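Local structure of tRNA(Ile2) 2-agmatinylcytidine synthetase TiaS (Archaeoglobus fulgidus, 5XOB) at residues P189-N194 against Y214-E219; T157-A162 against T244-D249; N194-N199 against E395-A400. The protein catalyses the ATP-dependent attachment of agmatine to the wobble cytidine of the minor isoleucine tRNA, forming 2-agmatinylcytidine and switching codon reading from AUG to AUA. All coordinates share one frame; numbering follows the deposited sequence.

Contact 1: residues P189-N194 against Y214-E219; sequences PQTFDN and YGIRGE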
ATOM      1  N   PRO A 189      -5.774   8.674 -14.988  1.00 68.23           N
ATOM      2  CA  PRO A 189      -5.656   8.119 -13.647  1.00 68.60           C
ATOM      3  C   PRO A 189      -6.967   8.110 -12.836  1.00 72.97           C
ATOM      4  O   PRO A 189      -6.938   7.992 -11.601  1.00 72.42           O
ATOM      5  CB  PRO A 189      -4.653   9.067 -13.007  1.00 69.95           C
ATOM      6  CG  PRO A 189      -5.010  10.395 -13.593  1.00 70.28           C
ATOM      7  CD  PRO A 189      -5.566  10.132 -14.970  1.00 69.04           C
ATOM      8  N   GLN A 190      -8.105   8.226 -13.514  1.00 73.77           N
ATOM      9  CA  GLN A 190      -9.395   8.127 -12.841  1.00 72.34           C
ATOM     10  C   GLN A 190      -9.600   6.697 -12.360  1.00 70.51           C
ATOM     11  O   GLN A 190     -10.321   6.457 -11.398  1.00 71.88           O
ATOM     12  CB  GLN A 190     -10.526   8.573 -13.770  1.00 75.36           C
ATOM     13  CG  GLN A 190     -10.415  10.031 -14.183  1.00 77.36           C
ATOM     14  CD  GLN A 190     -10.400  10.962 -12.979  1.00 82.03           C
ATOM     15  OE1 GLN A 190     -11.365  11.014 -12.213  1.00 83.12           O
ATOM     16  NE2 GLN A 190      -9.297  11.696 -12.799  1.00 84.09           N
ATOM     17  N   THR A 191      -8.983   5.756 -13.065  1.00 70.31           N
ATOM     18  CA  THR A 191      -8.651   4.453 -12.516  1.00 70.11           C
ATOM     19  C   THR A 191      -7.140   4.448 -12.402  1.00 70.05           C
ATOM     20  O   THR A 191      -6.465   5.119 -13.182  1.00 72.06           O
ATOM     21  CB  THR A 191      -9.074   3.286 -13.434  1.00 70.73           C
ATOM     22  OG1 THR A 191      -8.152   3.151 -14.530  1.00 73.73           O
ATOM     23  CG2 THR A 191     -10.473   3.479 -13.952  1.00 71.41           C
ATOM     24  N   PHE A 192      -6.598   3.699 -11.448  1.00 67.76           N
ATOM     25  CA  PHE A 192      -5.150   3.628 -11.292  1.00 67.02           C
ATOM     26  C   PHE A 192      -4.708   2.302 -10.690  1.00 69.76           C
ATOM     27  O   PHE A 192      -5.506   1.586 -10.080  1.00 72.45           O
ATOM     28  CB  PHE A 192      -4.662   4.791 -10.432  1.00 65.68           C
ATOM     29  CG  PHE A 192      -5.185   4.762  -9.032  1.00 67.80           C
ATOM     30  CD1 PHE A 192      -4.490   4.084  -8.037  1.00 68.15           C
ATOM     31  CD2 PHE A 192      -6.374   5.401  -8.704  1.00 69.42           C
ATOM     32  CE1 PHE A 192      -4.965   4.044  -6.736  1.00 70.78           C
ATOM     33  CE2 PHE A 192      -6.858   5.366  -7.402  1.00 71.59           C
ATOM     34  CZ  PHE A 192      -6.153   4.685  -6.416  1.00 71.19           C
ATOM     35  N   ASP A 193      -3.430   1.983 -10.877  1.00 70.81           N
ATOM     36  CA  ASP A 193      -2.829   0.773 -10.316  1.00 72.96           C
ATOM     37  C   ASP A 193      -3.622  -0.492 -10.628  1.00 71.13           C
ATOM     38  O   ASP A 193      -3.762  -1.380  -9.784  1.00 73.78           O
ATOM     39  CB  ASP A 193      -2.649   0.921  -8.798  1.00 76.08           C
ATOM     40  CG  ASP A 193      -1.426   1.724  -8.433  1.00 76.68           C
ATOM     41  OD1 ASP A 193      -0.429   1.677  -9.188  1.00 75.34           O
ATOM     42  OD2 ASP A 193      -1.452   2.391  -7.378  1.00 78.69           O
ATOM     43  N   ASN A 194      -4.141  -0.575 -11.840  1.00 69.40           N
ATOM     44  CA  ASN A 194      -4.843  -1.768 -12.258  1.00 73.00           C
ATOM     45  C   ASN A 194      -4.011  -2.574 -13.254  1.00 71.01           C
ATOM     46  O   ASN A 194      -4.383  -3.683 -13.622  1.00 68.39           O
ATOM     47  CB  ASN A 194      -6.212  -1.382 -12.817  1.00 78.03           C
ATOM     48  CG  ASN A 194      -7.032  -0.556 -11.822  1.00 82.39           C
ATOM     49  OD1 ASN A 194      -7.161  -0.906 -10.640  1.00 74.84           O
ATOM     50  ND2 ASN A 194      -7.573   0.554 -12.293  1.00 87.00           N
ATOM     51  N   TYR A 214     -12.179  -9.486 -10.039  1.00 63.48           N
ATOM     52  CA  TYR A 214     -11.269  -8.356 -10.129  1.00 64.20           C
ATOM     53  C   TYR A 214     -11.756  -7.231  -9.225  1.00 65.33           C
ATOM     54  O   TYR A 214     -12.933  -7.176  -8.863  1.00 66.37           O
ATOM     55  CB  TYR A 214     -11.142  -7.848 -11.573  1.00 64.52           C
ATOM     56  CG  TYR A 214     -12.414  -7.271 -12.175  1.00 65.07           C
ATOM     57  CD1 TYR A 214     -13.121  -7.971 -13.146  1.00 69.26           C
ATOM     58  CD2 TYR A 214     -12.905  -6.020 -11.789  1.00 68.84           C
ATOM     59  CE1 TYR A 214     -14.281  -7.451 -13.716  1.00 70.66           C
ATOM     60  CE2 TYR A 214     -14.072  -5.497 -12.347  1.00 70.70           C
ATOM     61  CZ  TYR A 214     -14.756  -6.219 -13.314  1.00 70.48           C
ATOM     62  OH  TYR A 214     -15.911  -5.726 -13.888  1.00 72.66           O
ATOM     63  N   GLY A 215     -10.836  -6.338  -8.873  1.00 66.70           N
ATOM     64  CA  GLY A 215     -11.159  -5.114  -8.147  1.00 66.48           C
ATOM     65  C   GLY A 215     -10.473  -3.921  -8.789  1.00 64.68           C
ATOM     66  O   GLY A 215      -9.251  -3.898  -8.920  1.00 65.47           O
ATOM     67  N   ILE A 216     -11.255  -2.920  -9.171  1.00 65.12           N
ATOM     68  CA  ILE A 216     -10.715  -1.771  -9.874  1.00 65.70           C
ATOM     69  C   ILE A 216     -10.683  -0.530  -8.978  1.00 66.46           C
ATOM     70  O   ILE A 216     -11.719  -0.084  -8.490  1.00 67.19           O
ATOM     71  CB  ILE A 216     -11.511  -1.537 -11.169  1.00 68.18           C
ATOM     72  CG1 ILE A 216     -11.238  -2.707 -12.121  1.00 71.18           C
ATOM     73  CG2 ILE A 216     -11.128  -0.218 -11.838  1.00 67.90           C
ATOM     74  CD1 ILE A 216     -12.190  -2.791 -13.287  1.00 73.61           C
ATOM     75  N   ARG A 217      -9.477   0.007  -8.767  1.00 65.97           N
ATOM     76  CA  ARG A 217      -9.269   1.217  -7.968  1.00 67.12           C
ATOM     77  C   ARG A 217      -9.498   2.464  -8.803  1.00 64.86           C
ATOM     78  O   ARG A 217      -9.107   2.514  -9.966  1.00 63.69           O
ATOM     79  CB  ARG A 217      -7.843   1.254  -7.402  1.00 73.70           C
ATOM     80  CG  ARG A 217      -7.726   0.717  -5.988  1.00 81.53           C
ATOM     81  CD  ARG A 217      -6.281   0.586  -5.530  1.00 87.58           C
ATOM     82  NE  ARG A 217      -6.189  -0.350  -4.410  1.00 91.75           N
ATOM     83  CZ  ARG A 217      -5.952  -1.658  -4.511  1.00 93.61           C
ATOM     84  NH1 ARG A 217      -5.742  -2.244  -5.690  1.00101.16           N
ATOM     85  NH2 ARG A 217      -5.916  -2.392  -3.410  1.00 90.62           N
ATOM     86  N   GLY A 218     -10.105   3.489  -8.208  1.00 64.35           N
ATOM     87  CA  GLY A 218     -10.310   4.736  -8.926  1.00 62.41           C
ATOM     88  C   GLY A 218     -10.860   5.889  -8.117  1.00 62.85           C
ATOM     89  O   GLY A 218     -11.083   5.778  -6.914  1.00 60.96           O
ATOM     90  N   GLU A 219     -11.099   7.001  -8.810  1.00 65.85           N
ATOM     91  CA  GLU A 219     -11.438   8.271  -8.170  1.00 67.33           C
ATOM     92  C   GLU A 219     -12.933   8.617  -8.212  1.00 67.35           C
ATOM     93  O   GLU A 219     -13.407   9.424  -7.408  1.00 65.25           O
ATOM     94  CB  GLU A 219     -10.637   9.403  -8.820  1.00 68.89           C
ATOM     95  CG  GLU A 219      -9.127   9.211  -8.773  1.00 71.93           C
ATOM     96  CD  GLU A 219      -8.518   9.451  -7.396  1.00 74.84           C
ATOM     97  OE1 GLU A 219      -9.136  10.113  -6.528  1.00 76.14           O
ATOM     98  OE2 GLU A 219      -7.387   8.982  -7.184  1.00 75.63           O
TER
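Residues 189-194 leave helix 177-187 and run along strand 212-218, the outermost strand at one end of the mixed sheet to which the FLD domain contributes, and Thr191 forms a single beta bridge with Gly218. Two backbone hydrogen bonds flank this bridge: Glu219 N donates to Gln190 O (2.8 Å) and Phe192 N to Arg217 O (3.1 Å). On the strand's opposite edge the backbone pairs with strand 157-163, through Leu158 and Leu160.

Beyond the bridge the Asn194 amide takes over from the backbone, gripping the backbone N and O of Arg217, which belong to successive peptide groups. Its OD1 accepts from Arg217 N (3.1 Å, N-H...O 159°), while ND2 makes a weak bond of 3.4 Å to Arg217 O, which already accepts from Phe192 N. Ile216 CG2 lies 3.7 Å from the same Asn194 ND2.

Nonpolar packing centres on the Phe192 ring. With CG held between the backbone N and the carbonyl carbon (chi1 64°), the ring turns back against the strand, and Arg217 CB sits over one face in a CH-pi contact, 4.1 Å from the centroid. From there the arginine extends past the ring, CD meeting Phe192 CE1.

Charge enters at Glu219, salt-bridged to Arg410; its carboxylate plane is turned 32° from the Phe192 ring, with OE2 3.7 Å from CE2.

Contact 2: residues T157-A162 against T244-D249; sequences TLELIA and TNHATD
The imidazole of His246 and the carboxylate of Glu159 meet with their planes 73° apart. Glu159 OE1 comes to the ring's edge, near its plane, 3.2 Å from CE1 of His246; the angle at ND1 is too poor for a hydrogen bond. CG of Glu159 is anti to the backbone N (chi1 -151°) and the chain is extended beyond it, which carries the carboxylate out to the ring. The polar end of the imidazole is engaged by Arg44, whose NE hydrogen-bonds His246 NE2, and the ring also meets that of His403.

Next to this pair, Thr157 and Thr244 form an antiparallel hydrogen-bonded pair between the neighbouring strands 157-163 and 239-244 of the mixed sheet, where strand 239-244 ends and the chain turns away. Thr157 N donates to Thr244 O, and Thr157 O accepts twice from the same residue: from Thr244 N at 2.7 Å, and from Thr244 OG1 at 2.9 Å, well above the carbonyl plane. Thr244 OG1 in turn accepts from His246 N, making an ST turn that overlaps the type II beta turn from Asn245 to Thr248.

Thr157 OG1, held between its backbone N and carbonyl carbon (chi1 60°), reaches across to donate to His246 O at 2.8 Å. The Thr157 methyl CG2 packs against Ala247 CB at 4.2 Å, and Thr248 OG1 closes over the turn with a 2.6 Å bond to Asn245 O.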
ATOM      1  N   THR A 157     -10.240   6.540  -1.561  1.00 59.73           N
ATOM      2  CA  THR A 157     -10.388   6.159  -2.955  1.00 61.30           C
ATOM      3  C   THR A 157     -11.520   5.148  -3.057  1.00 62.64           C
ATOM      4  O   THR A 157     -12.027   4.659  -2.039  1.00 64.27           O
ATOM      5  CB  THR A 157      -9.077   5.604  -3.547  1.00 59.11           C
ATOM      6  OG1 THR A 157      -8.650   4.441  -2.819  1.00 58.62           O
ATOM      7  CG2 THR A 157      -8.007   6.662  -3.484  1.00 58.17           C
ATOM      8  N   LEU A 158     -11.934   4.860  -4.284  1.00 61.16           N
ATOM      9  CA  LEU A 158     -13.013   3.919  -4.514  1.00 62.95           C
ATOM     10  C   LEU A 158     -12.443   2.652  -5.114  1.00 60.71           C
ATOM     11  O   LEU A 158     -11.443   2.697  -5.828  1.00 59.31           O
ATOM     12  CB  LEU A 158     -14.060   4.523  -5.457  1.00 64.87           C
ATOM     13  CG  LEU A 158     -14.684   5.861  -5.048  1.00 66.26           C
ATOM     14  CD1 LEU A 158     -15.597   6.379  -6.152  1.00 67.28           C
ATOM     15  CD2 LEU A 158     -15.445   5.746  -3.735  1.00 66.36           C
ATOM     16  N   GLU A 159     -13.062   1.520  -4.795  1.00 62.80           N
ATOM     17  CA  GLU A 159     -12.778   0.282  -5.501  1.00 66.55           C
ATOM     18  C   GLU A 159     -14.061  -0.440  -5.882  1.00 63.63           C
ATOM     19  O   GLU A 159     -14.947  -0.658  -5.054  1.00 59.26           O
ATOM     20  CB  GLU A 159     -11.860  -0.660  -4.711  1.00 71.73           C
ATOM     21  CG  GLU A 159     -11.021  -1.529  -5.651  1.00 76.88           C
ATOM     22  CD  GLU A 159     -10.170  -2.577  -4.953  1.00 81.32           C
ATOM     23  OE1 GLU A 159     -10.118  -2.579  -3.706  1.00 83.74           O
ATOM     24  OE2 GLU A 159      -9.545  -3.401  -5.662  1.00 83.36           O
ATOM     25  N   LEU A 160     -14.147  -0.796  -7.155  1.00 62.58           N
ATOM     26  CA  LEU A 160     -15.242  -1.590  -7.635  1.00 63.05           C
ATOM     27  C   LEU A 160     -14.760  -3.012  -7.607  1.00 63.68           C
ATOM     28  O   LEU A 160     -13.772  -3.367  -8.253  1.00 62.63           O
ATOM     29  CB  LEU A 160     -15.641  -1.180  -9.039  1.00 64.82           C
ATOM     30  CG  LEU A 160     -16.823  -1.948  -9.616  1.00 66.71           C
ATOM     31  CD1 LEU A 160     -17.621  -1.033 -10.526  1.00 70.58           C
ATOM     32  CD2 LEU A 160     -16.322  -3.166 -10.373  1.00 67.90           C
ATOM     33  N   ILE A 161     -15.463  -3.824  -6.836  1.00 64.70           N
ATOM     34  CA  ILE A 161     -15.094  -5.201  -6.674  1.00 63.22           C
ATOM     35  C   ILE A 161     -16.152  -6.046  -7.344  1.00 64.41           C
ATOM     36  O   ILE A 161     -17.346  -5.911  -7.057  1.00 62.47           O
ATOM     37  CB  ILE A 161     -14.956  -5.579  -5.194  1.00 61.89           C
ATOM     38  CG1 ILE A 161     -13.929  -4.655  -4.531  1.00 62.34           C
ATOM     39  CG2 ILE A 161     -14.526  -7.034  -5.072  1.00 62.85           C
ATOM     40  CD1 ILE A 161     -13.728  -4.886  -3.053  1.00 61.23           C
ATOM     41  N   ALA A 162     -15.682  -6.906  -8.242  1.00 63.46           N
ATOM     42  CA  ALA A 162     -16.522  -7.812  -8.985  1.00 66.72           C
ATOM     43  C   ALA A 162     -16.274  -9.223  -8.489  1.00 67.96           C
ATOM     44  O   ALA A 162     -15.123  -9.651  -8.365  1.00 69.63           O
ATOM     45  CB  ALA A 162     -16.196  -7.717 -10.463  1.00 71.68           C
ATOM     46  N   THR A 244     -12.763   3.477   0.227  1.00 59.65           N
ATOM     47  CA  THR A 244     -11.641   2.760   0.825  1.00 60.24           C
ATOM     48  C   THR A 244     -10.607   3.745   1.335  1.00 61.05           C
ATOM     49  O   THR A 244     -10.597   4.907   0.931  1.00 57.12           O
ATOM     50  CB  THR A 244     -10.955   1.828  -0.203  1.00 57.52           C
ATOM     51  OG1 THR A 244     -10.198   2.612  -1.133  1.00 57.38           O
ATOM     52  CG2 THR A 244     -11.980   1.007  -0.975  1.00 58.04           C
ATOM     53  N   ASN A 245      -9.737   3.272   2.223  1.00 64.11           N
ATOM     54  CA  ASN A 245      -8.533   4.026   2.578  1.00 63.81           C
ATOM     55  C   ASN A 245      -7.305   3.543   1.796  1.00 60.87           C
ATOM     56  O   ASN A 245      -6.167   3.834   2.161  1.00 59.36           O
ATOM     57  CB  ASN A 245      -8.286   4.018   4.093  1.00 62.99           C
ATOM     58  CG  ASN A 245      -7.945   2.649   4.631  1.00 62.50           C
ATOM     59  OD1 ASN A 245      -7.992   1.646   3.912  1.00 66.84           O
ATOM     60  ND2 ASN A 245      -7.602   2.597   5.911  1.00 62.37           N
ATOM     61  N   HIS A 246      -7.544   2.822   0.708  1.00 60.31           N
ATOM     62  CA  HIS A 246      -6.475   2.473  -0.221  1.00 62.50           C
ATOM     63  C   HIS A 246      -5.832   3.696  -0.804  1.00 62.14           C
ATOM     64  O   HIS A 246      -6.510   4.680  -1.083  1.00 68.17           O
ATOM     65  CB  HIS A 246      -7.018   1.671  -1.387  1.00 65.53           C
ATOM     66  CG  HIS A 246      -7.479   0.312  -1.002  1.00 68.94           C
ATOM     67  ND1 HIS A 246      -8.493  -0.349  -1.660  1.00 73.24           N
ATOM     68  CD2 HIS A 246      -7.077  -0.504  -0.005  1.00 70.96           C
ATOM     69  CE1 HIS A 246      -8.680  -1.527  -1.093  1.00 73.33           C
ATOM     70  NE2 HIS A 246      -7.836  -1.642  -0.085  1.00 71.62           N
ATOM     71  N   ALA A 247      -4.525   3.616  -1.016  1.00 63.19           N
ATOM     72  CA  ALA A 247      -3.782   4.656  -1.724  1.00 61.95           C
ATOM     73  C   ALA A 247      -3.790   6.015  -1.011  1.00 62.24           C
ATOM     74  O   ALA A 247      -3.793   7.063  -1.658  1.00 67.38           O
ATOM     75  CB  ALA A 247      -4.306   4.783  -3.154  1.00 64.06           C
ATOM     76  N   THR A 248      -3.764   5.997   0.319  1.00 60.49           N
ATOM     77  CA  THR A 248      -3.793   7.225   1.115  1.00 60.63           C
ATOM     78  C   THR A 248      -2.586   7.433   2.040  1.00 60.91           C
ATOM     79  O   THR A 248      -2.483   8.487   2.669  1.00 57.23           O
ATOM     80  CB  THR A 248      -5.044   7.253   2.014  1.00 62.85           C
ATOM     81  OG1 THR A 248      -5.084   6.062   2.807  1.00 61.71           O
ATOM     82  CG2 THR A 248      -6.317   7.349   1.179  1.00 64.12           C
ATOM     83  N   ASP A 249      -1.694   6.442   2.136  1.00 61.35           N
ATOM     84  CA  ASP A 249      -0.591   6.449   3.114  1.00 59.05           C
ATOM     85  C   ASP A 249      -1.105   6.653   4.532  1.00 60.37           C
ATOM     86  O   ASP A 249      -0.405   7.218   5.368  1.00 59.35           O
ATOM     87  CB  ASP A 249       0.437   7.556   2.802  1.00 59.19           C
ATOM     88  CG  ASP A 249       1.467   7.154   1.747  1.00 61.66           C
ATOM     89  OD1 ASP A 249       1.561   5.966   1.366  1.00 61.05           O
ATOM     90  OD2 ASP A 249       2.206   8.056   1.293  1.00 63.37           O
TER

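Contact 3: residues N194-N199 against E395-A400; sequences NVDWCN and EVPPSA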
ATOM      1  N   ASN A 194      -4.141  -0.575 -11.840  1.00 69.40           N
ATOM      2  CA  ASN A 194      -4.843  -1.768 -12.258  1.00 73.00           C
ATOM      3  C   ASN A 194      -4.011  -2.574 -13.254  1.00 71.01           C
ATOM      4  O   ASN A 194      -4.383  -3.683 -13.622  1.00 68.39           O
ATOM      5  CB  ASN A 194      -6.212  -1.382 -12.817  1.00 78.03           C
ATOM      6  CG  ASN A 194      -7.032  -0.556 -11.822  1.00 82.39           C
ATOM      7  OD1 ASN A 194      -7.161  -0.906 -10.640  1.00 74.84           O
ATOM      8  ND2 ASN A 194      -7.573   0.554 -12.293  1.00 87.00           N
ATOM      9  N   VAL A 195      -2.859  -2.027 -13.635  1.00 71.37           N
ATOM     10  CA  VAL A 195      -2.001  -2.610 -14.662  1.00 73.52           C
ATOM     11  C   VAL A 195      -0.568  -2.134 -14.428  1.00 73.82           C
ATOM     12  O   VAL A 195      -0.365  -1.010 -13.950  1.00 71.82           O
ATOM     13  CB  VAL A 195      -2.506  -2.185 -16.069  1.00 76.09           C
ATOM     14  CG1 VAL A 195      -1.395  -1.601 -16.933  1.00 77.98           C
ATOM     15  CG2 VAL A 195      -3.201  -3.339 -16.773  1.00 76.00           C
ATOM     16  N   ASP A 196       0.412  -2.984 -14.746  1.00 75.15           N
ATOM     17  CA  ASP A 196       1.827  -2.581 -14.746  1.00 75.54           C
ATOM     18  C   ASP A 196       2.343  -2.691 -16.161  1.00 77.17           C
ATOM     19  O   ASP A 196       2.552  -3.794 -16.665  1.00 78.37           O
ATOM     20  CB  ASP A 196       2.676  -3.458 -13.818  1.00 76.05           C
ATOM     21  CG  ASP A 196       4.097  -2.920 -13.624  1.00 77.22           C
ATOM     22  OD1 ASP A 196       4.485  -1.915 -14.269  1.00 77.06           O
ATOM     23  OD2 ASP A 196       4.834  -3.511 -12.806  1.00 75.11           O
ATOM     24  N   TRP A 197       2.548  -1.544 -16.798  1.00 82.88           N
ATOM     25  CA  TRP A 197       2.997  -1.509 -18.186  1.00 87.18           C
ATOM     26  C   TRP A 197       4.416  -2.037 -18.308  1.00 93.10           C
ATOM     27  O   TRP A 197       4.728  -2.805 -19.216  1.00 95.28           O
ATOM     28  CB  TRP A 197       2.920  -0.089 -18.735  1.00 84.92           C
ATOM     29  CG  TRP A 197       1.528   0.409 -18.814  1.00 85.55           C
ATOM     30  CD1 TRP A 197       0.878   1.171 -17.889  1.00 85.72           C
ATOM     31  CD2 TRP A 197       0.590   0.168 -19.871  1.00 87.70           C
ATOM     32  NE1 TRP A 197      -0.406   1.431 -18.308  1.00 87.14           N
ATOM     33  CE2 TRP A 197      -0.611   0.826 -19.521  1.00 86.56           C
ATOM     34  CE3 TRP A 197       0.650  -0.532 -21.086  1.00 86.15           C
ATOM     35  CZ2 TRP A 197      -1.747   0.805 -20.340  1.00 86.35           C
ATOM     36  CZ3 TRP A 197      -0.482  -0.553 -21.904  1.00 86.61           C
ATOM     37  CH2 TRP A 197      -1.666   0.112 -21.522  1.00 88.06           C
ATOM     38  N   CYS A 198       5.269  -1.625 -17.380  1.00 95.69           N
ATOM     39  CA  CYS A 198       6.655  -2.046 -17.389  1.00 97.03           C
ATOM     40  C   CYS A 198       6.800  -3.563 -17.244  1.00 90.40           C
ATOM     41  O   CYS A 198       7.620  -4.167 -17.924  1.00 91.25           O
ATOM     42  CB  CYS A 198       7.424  -1.329 -16.278  1.00105.17           C
ATOM     43  SG  CYS A 198       9.205  -1.626 -16.319  1.00119.82           S
ATOM     44  N   ASN A 199       5.996  -4.177 -16.379  1.00 86.73           N
ATOM     45  CA  ASN A 199       6.162  -5.599 -16.062  1.00 86.22           C
ATOM     46  C   ASN A 199       5.123  -6.526 -16.709  1.00 88.07           C
ATOM     47  O   ASN A 199       5.157  -7.745 -16.510  1.00 84.47           O
ATOM     48  CB  ASN A 199       6.191  -5.792 -14.545  1.00 87.43           C
ATOM     49  CG  ASN A 199       7.399  -5.133 -13.896  1.00 88.34           C
ATOM     50  OD1 ASN A 199       8.418  -5.785 -13.666  1.00 89.24           O
ATOM     51  ND2 ASN A 199       7.301  -3.835 -13.608  1.00 86.38           N
ATOM     52  N   GLU A 395       8.828   5.651  -6.854  1.00 75.03           N
ATOM     53  CA  GLU A 395       7.990   4.639  -6.227  1.00 73.09           C
ATOM     54  C   GLU A 395       8.195   3.278  -6.869  1.00 72.28           C
ATOM     55  O   GLU A 395       8.690   3.158  -7.988  1.00 70.54           O
ATOM     56  CB  GLU A 395       6.513   5.024  -6.340  1.00 73.52           C
ATOM     57  CG  GLU A 395       5.959   4.942  -7.762  1.00 73.39           C
ATOM     58  CD  GLU A 395       4.534   5.462  -7.888  1.00 77.91           C
ATOM     59  OE1 GLU A 395       4.027   5.527  -9.035  1.00 71.20           O
ATOM     60  OE2 GLU A 395       3.919   5.809  -6.846  1.00 80.46           O
ATOM     61  N   VAL A 396       7.776   2.262  -6.132  1.00 69.79           N
ATOM     62  CA  VAL A 396       7.767   0.890  -6.593  1.00 68.88           C
ATOM     63  C   VAL A 396       6.739   0.730  -7.722  1.00 72.63           C
ATOM     64  O   VAL A 396       5.716   1.395  -7.699  1.00 73.84           O
ATOM     65  CB  VAL A 396       7.368  -0.011  -5.420  1.00 68.70           C
ATOM     66  CG1 VAL A 396       7.275  -1.449  -5.851  1.00 74.80           C
ATOM     67  CG2 VAL A 396       8.378   0.095  -4.291  1.00 69.92           C
ATOM     68  N   PRO A 397       6.988  -0.158  -8.708  1.00 74.42           N
ATOM     69  CA  PRO A 397       5.990  -0.354  -9.778  1.00 74.15           C
ATOM     70  C   PRO A 397       4.630  -0.894  -9.296  1.00 73.64           C
ATOM     71  O   PRO A 397       4.574  -1.555  -8.261  1.00 77.23           O
ATOM     72  CB  PRO A 397       6.666  -1.379 -10.699  1.00 74.97           C
ATOM     73  CG  PRO A 397       7.683  -2.055  -9.837  1.00 74.25           C
ATOM     74  CD  PRO A 397       8.198  -0.961  -8.958  1.00 73.85           C
ATOM     75  N   PRO A 398       3.542  -0.643 -10.055  1.00 72.64           N
ATOM     76  CA  PRO A 398       2.196  -1.018  -9.596  1.00 73.02           C
ATOM     77  C   PRO A 398       2.059  -2.480  -9.168  1.00 75.84           C
ATOM     78  O   PRO A 398       1.318  -2.777  -8.224  1.00 76.45           O
ATOM     79  CB  PRO A 398       1.309  -0.740 -10.815  1.00 71.24           C
ATOM     80  CG  PRO A 398       2.058   0.270 -11.603  1.00 72.10           C
ATOM     81  CD  PRO A 398       3.507  -0.075 -11.414  1.00 72.49           C
ATOM     82  N   SER A 399       2.776  -3.378  -9.842  1.00 79.03           N
ATOM     83  CA  SER A 399       2.718  -4.806  -9.520  1.00 79.25           C
ATOM     84  C   SER A 399       3.280  -5.101  -8.126  1.00 76.15           C
ATOM     85  O   SER A 399       3.177  -6.226  -7.634  1.00 79.04           O
ATOM     86  CB  SER A 399       3.447  -5.638 -10.586  1.00 79.68           C
ATOM     87  OG  SER A 399       4.800  -5.241 -10.727  1.00 83.87           O
ATOM     88  N   ALA A 400       3.871  -4.092  -7.495  1.00 71.69           N
ATOM     89  CA  ALA A 400       4.361  -4.228  -6.132  1.00 71.51           C
ATOM     90  C   ALA A 400       3.813  -3.165  -5.171  1.00 69.45           C
ATOM     91  O   ALA A 400       4.224  -3.115  -4.012  1.00 69.31           O
ATOM     92  CB  ALA A 400       5.879  -4.215  -6.146  1.00 69.19           C
TER
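Asp196 OD2 is gripped from both segments. Ser399 OG donates to it at 2.7 Å, on the lone pair directed away from OD1, and from its own segment Asn199 ND2 adds a weak bond that is short but bent (2.6 Å, N-H...O 124°). The carboxylate is swung toward residues 395-400 because its CG lies anti to the backbone N (chi1 -171°). The other oxygen, OD1, turns back on its own chain and receives weak bonds from the backbone N atoms of Cys198 and Asn199. One acid group thus ties the turn after strand 195-196 together while fastening it to the serine, an arrangement that would be expected to favour the ionised carboxylate.

Two consecutive prolines pack around the same carboxylate. Pro398 meets Asp196 at about a right angle, its CD 3.5 Å from OD1, and its CB and CG both lie 3.6 Å from Val195 O. Pro397 CB lies 3.5 Å from Asp196 OD2 and 3.9 Å from Asn199 ND2. Ser399 follows in the 3-10 turn 398-400, which a 2.7 Å bond from Ala400 N to Pro397 O closes.

The contact joins the short hairpin of strands 195-196 and 201-202, in the FLD domain, to the loop that follows strand 392-395. Val195 points away from the prolines and packs on Phe181 and Asp184 of helix 177-187, whereas Pro397 leans on Phe307 of helix 307-313, and Asn199 ND2 also hydrogen-bonds Gln306, just before the latter helix.

Contacts 1 and 2 lie side by side, their centres 8 Å apart, and share one mixed sheet: contact 2 joins strand 157-163 to the end of 239-244, and contact 1 lies on the outer edge of 212-218, on the other side of that strand from 157-163. Along the chain contact 1 is nested within the loop that contact 2 closes. Contact 3 continues from contact 1 through the shared Asn194, with centres 12 Å apart, and Asp193 packs on Pro398 where they meet. Its centre is about 17 Å from that of contact 2. Its segments alternate with those of the other two, because 395-400 comes 196 residues after 194-199. Contact 3 thus joins this late loop to the FLD domain.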